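Local coordinates for biotin binding protein A (Gallus gallus, PDB 2C1S) that binds biotin, held here in its sulfoxide form, within the beta barrel of each subunit of an avidin-family tetramer, at residues T79-Q84 against L95-L100; L101-P106 against A114-T119. All blocks are in the same frame, centred on the assembly; numbering follows the deposited sequence.

Interaction 1 (T79-Q84 against L95-L100). With BSO (biotin-D-sulfoxide), chain C.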
loop_
_atom_site.group_PDB
_atom_site.type_symbol
_atom_site.label_atom_id
_atom_site.label_comp_id
_atom_site.label_asym_id
_atom_site.label_seq_id
_atom_site.Cartn_x
_atom_site.Cartn_y
_atom_site.Cartn_z
ATOM N N THR A 79 -9.787 -2.564 9.642
ATOM C CA THR A 79 -9.571 -2.415 8.193
ATOM C C THR A 79 -10.214 -1.144 7.702
ATOM O O THR A 79 -11.321 -0.796 8.128
ATOM C CB THR A 79 -10.147 -3.600 7.388
ATOM O OG1 THR A 79 -9.512 -4.798 7.790
ATOM C CG2 THR A 79 -9.942 -3.437 5.884
ATOM N N VAL A 80 -9.544 -0.470 6.766
ATOM C CA VAL A 80 -10.169 0.603 6.008
ATOM C C VAL A 80 -10.216 0.230 4.522
ATOM O O VAL A 80 -9.245 -0.329 3.982
ATOM C CB VAL A 80 -9.519 2.003 6.249
ATOM C CG1 VAL A 80 -9.737 2.473 7.740
ATOM C CG2 VAL A 80 -8.009 2.009 5.847
ATOM N N PHE A 81 -11.353 0.513 3.903
ATOM C CA PHE A 81 -11.556 0.301 2.465
ATOM C C PHE A 81 -11.801 1.637 1.795
ATOM O O PHE A 81 -12.529 2.500 2.323
ATOM C CB PHE A 81 -12.801 -0.562 2.226
ATOM C CG PHE A 81 -12.653 -1.998 2.612
ATOM C CD1 PHE A 81 -12.375 -2.959 1.639
ATOM C CD2 PHE A 81 -12.845 -2.425 3.940
ATOM C CE1 PHE A 81 -12.259 -4.310 1.987
ATOM C CE2 PHE A 81 -12.719 -3.762 4.277
ATOM C CZ PHE A 81 -12.430 -4.719 3.303
ATOM N N VAL A 82 -11.242 1.824 0.613
ATOM C CA VAL A 82 -11.544 3.041 -0.131
ATOM C C VAL A 82 -11.744 2.688 -1.607
ATOM O O VAL A 82 -11.049 1.823 -2.125
ATOM C CB VAL A 82 -10.473 4.134 0.101
ATOM C CG1 VAL A 82 -9.108 3.785 -0.585
ATOM C CG2 VAL A 82 -11.012 5.484 -0.307
ATOM N N GLY A 83 -12.693 3.339 -2.289
ATOM C CA GLY A 83 -12.975 2.912 -3.660
ATOM C C GLY A 83 -13.924 3.800 -4.456
ATOM O O GLY A 83 -14.178 4.960 -4.122
ATOM N N GLN A 84 -14.445 3.209 -5.524
ATOM C CA GLN A 84 -15.338 3.893 -6.439
ATOM C C GLN A 84 -16.144 2.795 -7.127
ATOM O O GLN A 84 -15.629 1.717 -7.418
ATOM C CB GLN A 84 -14.539 4.682 -7.472
ATOM C CG GLN A 84 -15.353 5.609 -8.432
ATOM C CD GLN A 84 -14.467 6.371 -9.425
ATOM O OE1 GLN A 84 -13.226 6.317 -9.376
ATOM N NE2 GLN A 84 -15.107 7.097 -10.347
ATOM N N LEU A 95 -17.856 -2.422 -7.228
ATOM C CA LEU A 95 -17.056 -1.493 -6.387
ATOM C C LEU A 95 -15.603 -1.931 -6.490
ATOM O O LEU A 95 -15.284 -3.061 -6.125
ATOM C CB LEU A 95 -17.513 -1.506 -4.916
ATOM C CG LEU A 95 -19.016 -1.465 -4.641
ATOM C CD1 LEU A 95 -19.294 -1.680 -3.135
ATOM C CD2 LEU A 95 -19.634 -0.186 -5.139
ATOM N N GLU A 96 -14.747 -1.043 -6.991
ATOM C CA GLU A 96 -13.304 -1.320 -7.074
ATOM C C GLU A 96 -12.754 -0.692 -5.780
ATOM O O GLU A 96 -12.934 0.499 -5.561
ATOM C CB GLU A 96 -12.675 -0.597 -8.279
ATOM C CG GLU A 96 -12.944 -1.225 -9.670
ATOM C CD GLU A 96 -12.287 -2.609 -9.864
ATOM O OE1 GLU A 96 -11.351 -2.976 -9.130
ATOM O OE2 GLU A 96 -12.695 -3.344 -10.789
ATOM N N MET A 97 -12.172 -1.514 -4.915
ATOM C CA MET A 97 -11.698 -1.008 -3.631
ATOM C C MET A 97 -10.277 -1.461 -3.327
ATOM O O MET A 97 -9.825 -2.537 -3.780
ATOM C CB MET A 97 -12.591 -1.504 -2.495
ATOM C CG MET A 97 -14.093 -1.126 -2.662
ATOM S SD MET A 97 -14.948 -0.939 -1.116
ATOM C CE MET A 97 -14.417 0.725 -0.752
ATOM N N ALA A 98 -9.590 -0.639 -2.526
ATOM C CA ALA A 98 -8.294 -1.003 -1.960
ATOM C C ALA A 98 -8.465 -0.908 -0.458
ATOM O O ALA A 98 -9.305 -0.165 0.051
ATOM C CB ALA A 98 -7.164 -0.048 -2.424
ATOM N N TRP A 99 -7.661 -1.666 0.256
ATOM C CA TRP A 99 -7.842 -1.734 1.699
ATOM C C TRP A 99 -6.511 -1.801 2.425
ATOM O O TRP A 99 -5.488 -2.195 1.833
ATOM C CB TRP A 99 -8.765 -2.931 2.073
ATOM C CG TRP A 99 -8.292 -4.277 1.551
ATOM C CD1 TRP A 99 -8.818 -4.966 0.497
ATOM C CD2 TRP A 99 -7.265 -5.108 2.106
ATOM N NE1 TRP A 99 -8.167 -6.163 0.349
ATOM C CE2 TRP A 99 -7.204 -6.279 1.315
ATOM C CE3 TRP A 99 -6.389 -4.981 3.208
ATOM C CZ2 TRP A 99 -6.302 -7.308 1.560
ATOM C CZ3 TRP A 99 -5.482 -6.022 3.454
ATOM C CH2 TRP A 99 -5.442 -7.163 2.639
ATOM N N LEU A 100 -6.544 -1.375 3.694
ATOM C CA LEU A 100 -5.442 -1.571 4.627
ATOM C C LEU A 100 -5.980 -2.236 5.879
ATOM O O LEU A 100 -7.003 -1.804 6.409
ATOM C CB LEU A 100 -4.804 -0.227 5.020
ATOM C CG LEU A 100 -4.088 0.644 3.980
ATOM C CD1 LEU A 100 -3.722 2.044 4.549
ATOM C CD2 LEU A 100 -2.851 -0.074 3.430
HETATM C C11 BSO C . -8.462 -10.001 10.694
HETATM O O11 BSO C . -8.296 -11.172 10.279
HETATM O O12 BSO C . -7.600 -9.354 11.316
HETATM C C10 BSO C . -9.815 -9.292 10.462
HETATM C C9 BSO C . -10.588 -9.694 9.184
HETATM C C8 BSO C . -9.902 -9.072 7.974
HETATM C C7 BSO C . -10.520 -9.636 6.678
HETATM C C2 BSO C . -9.792 -9.021 5.461
HETATM S S1 BSO C . -10.096 -7.264 5.211
HETATM C C6 BSO C . -9.388 -7.280 3.539
HETATM C C5 BSO C . -9.837 -8.624 2.931
HETATM N N1 BSO C . -11.128 -8.432 2.255
HETATM C C3 BSO C . -12.083 -9.146 2.863
HETATM O O3 BSO C . -13.243 -9.160 2.441
HETATM N N2 BSO C . -11.644 -9.864 3.905
HETATM C C4 BSO C . -10.175 -9.642 4.073
HETATM O O10 BSO C . -9.113 -6.574 6.116
#
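Trp-99 places CG between its backbone N and carbonyl carbon (chi1 56°), whereas Phe-81, its partner in a non-hydrogen-bonded antiparallel pair, holds CG anti to the carbonyl carbon (chi1 -71°). Paired on the same face, the two side chains run side by side, and the Phe-81 torsion turns its ring against Trp-99 CB. The evidence for their contact is a CH-pi interaction: Trp-99 CB lies 3.6 Å from Phe-81 CD1, over one ring face and offset toward the rim. The rings themselves are oblique, with planes at 53°. Met-97, bent at its last torsion, brings CE within 3.6 Å of Phe-81 CB, and its SD makes an oblique Met-aromatic contact. A CB on Gly-83 would clash with Glu-96 O and Met-97 CG, and here the Gly-83 and Met-97 CA atoms are just 4.1 Å apart. Reciprocal backbone hydrogen bonds join Val-80 to Leu-100, Val-82 to Ala-98 and Gln-84 to Glu-96. On the other face Val-80 packs on Leu-100, while Glu-96 forms a salt bridge with Arg-108 of the second subunit.

Thr-79 OG1 donates to BSO O10, although 2.5 Å between them is doubtfully short; Trp-72 NE1 also bonds this hydroxyl. More securely, the Trp-99 indole carries BSO C6 over its centre, 3.3 Å from CE2 and beside the Phe-81 ring, which implies that van der Waals contact with aromatic rings helps hold the ligand.

Interaction 2 (L101-P106 against A114-T119). With BSO (biotin-D-sulfoxide), chain C.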
loop_
_atom_site.group_PDB
_atom_site.type_symbol
_atom_site.label_atom_id
_atom_site.label_comp_id
_atom_site.label_asym_id
_atom_site.label_seq_id
_atom_site.Cartn_x
_atom_site.Cartn_y
_atom_site.Cartn_z
ATOM N N LEU A 101 -5.281 -3.277 6.321
ATOM C CA LEU A 101 -5.657 -4.019 7.531
ATOM C C LEU A 101 -4.554 -3.772 8.538
ATOM O O LEU A 101 -3.380 -4.122 8.290
ATOM C CB LEU A 101 -5.813 -5.486 7.221
ATOM C CG LEU A 101 -5.931 -6.491 8.398
ATOM C CD1 LEU A 101 -7.152 -6.246 9.242
ATOM C CD2 LEU A 101 -5.913 -7.939 7.886
ATOM N N ARG A 102 -4.944 -3.123 9.631
ATOM C CA ARG A 102 -3.988 -2.706 10.686
ATOM C C ARG A 102 -4.129 -3.657 11.878
ATOM O O ARG A 102 -5.191 -3.699 12.512
ATOM C CB ARG A 102 -4.312 -1.306 11.162
ATOM C CG ARG A 102 -3.325 -0.745 12.207
ATOM C CD ARG A 102 -2.217 -0.173 11.446
ATOM N NE ARG A 102 -1.099 0.366 12.214
ATOM C CZ ARG A 102 -0.368 1.382 11.762
ATOM N NH1 ARG A 102 0.662 1.811 12.461
ATOM N NH2 ARG A 102 -0.687 1.970 10.598
ATOM N N GLU A 103 -3.068 -4.401 12.154
ATOM C CA GLU A 103 -2.924 -5.149 13.408
ATOM C C GLU A 103 -2.639 -4.263 14.626
ATOM O O GLU A 103 -1.874 -3.290 14.544
ATOM C CB GLU A 103 -1.719 -6.070 13.280
ATOM C CG GLU A 103 -2.033 -7.480 12.918
ATOM C CD GLU A 103 -0.811 -8.359 13.023
ATOM O OE1 GLU A 103 -0.023 -8.180 13.988
ATOM O OE2 GLU A 103 -0.640 -9.225 12.141
ATOM N N GLU A 104 -3.196 -4.651 15.780
ATOM C CA GLU A 104 -2.792 -4.041 17.039
ATOM C C GLU A 104 -1.421 -4.612 17.454
ATOM O O GLU A 104 -1.252 -5.824 17.547
ATOM C CB GLU A 104 -3.860 -4.291 18.109
ATOM C CG GLU A 104 -3.567 -3.537 19.360
ATOM C CD GLU A 104 -4.353 -4.077 20.544
ATOM O OE1 GLU A 104 -5.522 -3.697 20.687
ATOM O OE2 GLU A 104 -3.780 -4.886 21.317
ATOM N N VAL A 105 -0.413 -3.766 17.646
ATOM C CA VAL A 105 0.911 -4.315 17.980
ATOM C C VAL A 105 1.322 -3.967 19.414
ATOM O O VAL A 105 0.837 -2.966 19.948
ATOM C CB VAL A 105 1.986 -3.898 16.972
ATOM C CG1 VAL A 105 1.746 -4.615 15.622
ATOM C CG2 VAL A 105 2.065 -2.396 16.855
ATOM N N PRO A 106 2.182 -4.816 20.040
ATOM C CA PRO A 106 2.535 -4.691 21.467
ATOM C C PRO A 106 3.355 -3.456 21.818
ATOM O O PRO A 106 3.317 -3.027 22.970
ATOM C CB PRO A 106 3.348 -5.967 21.751
ATOM C CG PRO A 106 3.034 -6.898 20.600
ATOM C CD PRO A 106 2.841 -5.986 19.430
ATOM N N ALA A 114 2.779 -3.636 10.934
ATOM C CA ALA A 114 1.390 -3.675 11.399
ATOM C C ALA A 114 0.333 -3.653 10.292
ATOM O O ALA A 114 -0.818 -3.892 10.569
ATOM C CB ALA A 114 1.152 -2.551 12.363
ATOM N N THR A 115 0.726 -3.338 9.050
ATOM C CA THR A 115 -0.270 -2.904 8.029
ATOM C C THR A 115 -0.154 -3.745 6.789
ATOM O O THR A 115 0.889 -3.753 6.147
ATOM C CB THR A 115 -0.032 -1.416 7.632
ATOM O OG1 THR A 115 -0.123 -0.602 8.823
ATOM C CG2 THR A 115 -1.072 -0.934 6.651
ATOM N N ARG A 116 -1.213 -4.478 6.470
ATOM C CA ARG A 116 -1.312 -5.202 5.209
ATOM C C ARG A 116 -2.155 -4.379 4.247
ATOM O O ARG A 116 -2.992 -3.565 4.666
ATOM C CB ARG A 116 -1.925 -6.587 5.387
ATOM C CG ARG A 116 -1.079 -7.578 6.158
ATOM C CD ARG A 116 -1.868 -8.911 6.164
ATOM N NE ARG A 116 -1.361 -9.907 7.107
ATOM C CZ ARG A 116 -1.769 -10.030 8.370
ATOM N NH1 ARG A 116 -2.704 -9.226 8.857
ATOM N NH2 ARG A 116 -1.249 -10.970 9.154
ATOM N N VAL A 117 -1.907 -4.585 2.955
ATOM C CA VAL A 117 -2.620 -3.886 1.909
ATOM C C VAL A 117 -3.143 -4.884 0.862
ATOM O O VAL A 117 -2.541 -5.902 0.620
ATOM C CB VAL A 117 -1.691 -2.850 1.191
ATOM C CG1 VAL A 117 -0.462 -3.538 0.492
ATOM C CG2 VAL A 117 -2.505 -1.950 0.249
ATOM N N GLY A 118 -4.252 -4.552 0.217
ATOM C CA GLY A 118 -4.772 -5.406 -0.848
ATOM C C GLY A 118 -5.878 -4.696 -1.605
ATOM O O GLY A 118 -6.099 -3.505 -1.437
ATOM N N THR A 119 -6.570 -5.441 -2.463
ATOM C CA THR A 119 -7.651 -4.888 -3.277
ATOM C C THR A 119 -8.801 -5.903 -3.291
ATOM O O THR A 119 -8.573 -7.088 -3.108
ATOM C CB THR A 119 -7.186 -4.626 -4.761
ATOM O OG1 THR A 119 -6.762 -5.875 -5.355
ATOM C CG2 THR A 119 -6.046 -3.575 -4.834
HETATM C C11 BSO C . -8.462 -10.001 10.694
HETATM O O11 BSO C . -8.296 -11.172 10.279
HETATM O O12 BSO C . -7.600 -9.354 11.316
HETATM C C10 BSO C . -9.815 -9.292 10.462
HETATM C C9 BSO C . -10.588 -9.694 9.184
HETATM C C8 BSO C . -9.902 -9.072 7.974
HETATM C C7 BSO C . -10.520 -9.636 6.678
HETATM C C2 BSO C . -9.792 -9.021 5.461
HETATM S S1 BSO C . -10.096 -7.264 5.211
HETATM C C6 BSO C . -9.388 -7.280 3.539
HETATM C C5 BSO C . -9.837 -8.624 2.931
HETATM N N1 BSO C . -11.128 -8.432 2.255
HETATM C C3 BSO C . -12.083 -9.146 2.863
HETATM O O3 BSO C . -13.243 -9.160 2.441
HETATM N N2 BSO C . -11.644 -9.864 3.905
HETATM C C4 BSO C . -10.175 -9.642 4.073
HETATM O O10 BSO C . -9.113 -6.574 6.116
#
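Ala-114 enters the contact through its carbonyl: Glu-103 N donates to Ala-114 O at 2.8 Å, in the carbonyl plane and with an N-H...O angle of 156°. Its methyl is touched by two side chains, Val-105 CG1 at 3.9 Å from Ala-114 CB and Arg-102 NE at 3.7 Å from the same carbon. Thr-115 pairs with Arg-102 without backbone hydrogen bonds. The Arg-102 chain leaves with CG anti to the backbone N and bends at chi2 (85°), which carries the guanidinium across Thr-115 and sets OG1 over one of its faces. Arg-102 NH2 is 3.2 Å from Thr-115 OG1, but the poor angle rules out a hydrogen bond. Trimming Arg-102 to an alanine would probably strip cover from Thr-115 OG1 and the Ala-114 methyl and lose packing on Val-82 of the second subunit.

This pairing joins neighbouring strands 93-102 and 115-124 of the eight-stranded antiparallel avidin barrel. Arg-116 exchanges two backbone hydrogen bonds with Leu-101, Leu-101 N to Arg-116 O measuring 2.8 Å. Its extended side chain runs alongside Leu-101, bringing NH1 within 3.6 Å of Leu-101 CD2. Beyond, Arg-116 NH2 forms a long salt bridge to Glu-103 OE2, 3.5 Å, with the carboxylate and guanidinium planes 51° apart. Val-117 turns from segment 101-106 and packs on Val-117 of the third subunit, and Thr-119 OG1 is hydrogen-bonded to Thr-119 OG1 of the fourth.

In the fold
Interactions 1 and 2 follow one another along strand 93-102, their centres 14 Å apart, and pair it with its two neighbours in the barrel, 78-87 and 115-124. They meet at Trp-99, whose N probably donates to Gly-118 O (2.9 Å) and whose NE1 packs 3.3 Å from Thr-119 N, and again where Thr-79 OG1 packs 3.1 Å from Leu-101 CD1. Both border BSO at its sulfoxide oxygen: Thr-79 OG1 and Leu-101 CB both approach O10, the latter at 3.6 Å as an apolar neighbour. BSO is also hydrogen-bonded to Tyr-34, Ser-17 and Ala-40. Trp-112 of the third subunit packs on both Trp-99 and Leu-101, tying the pocket wall to the tetramer.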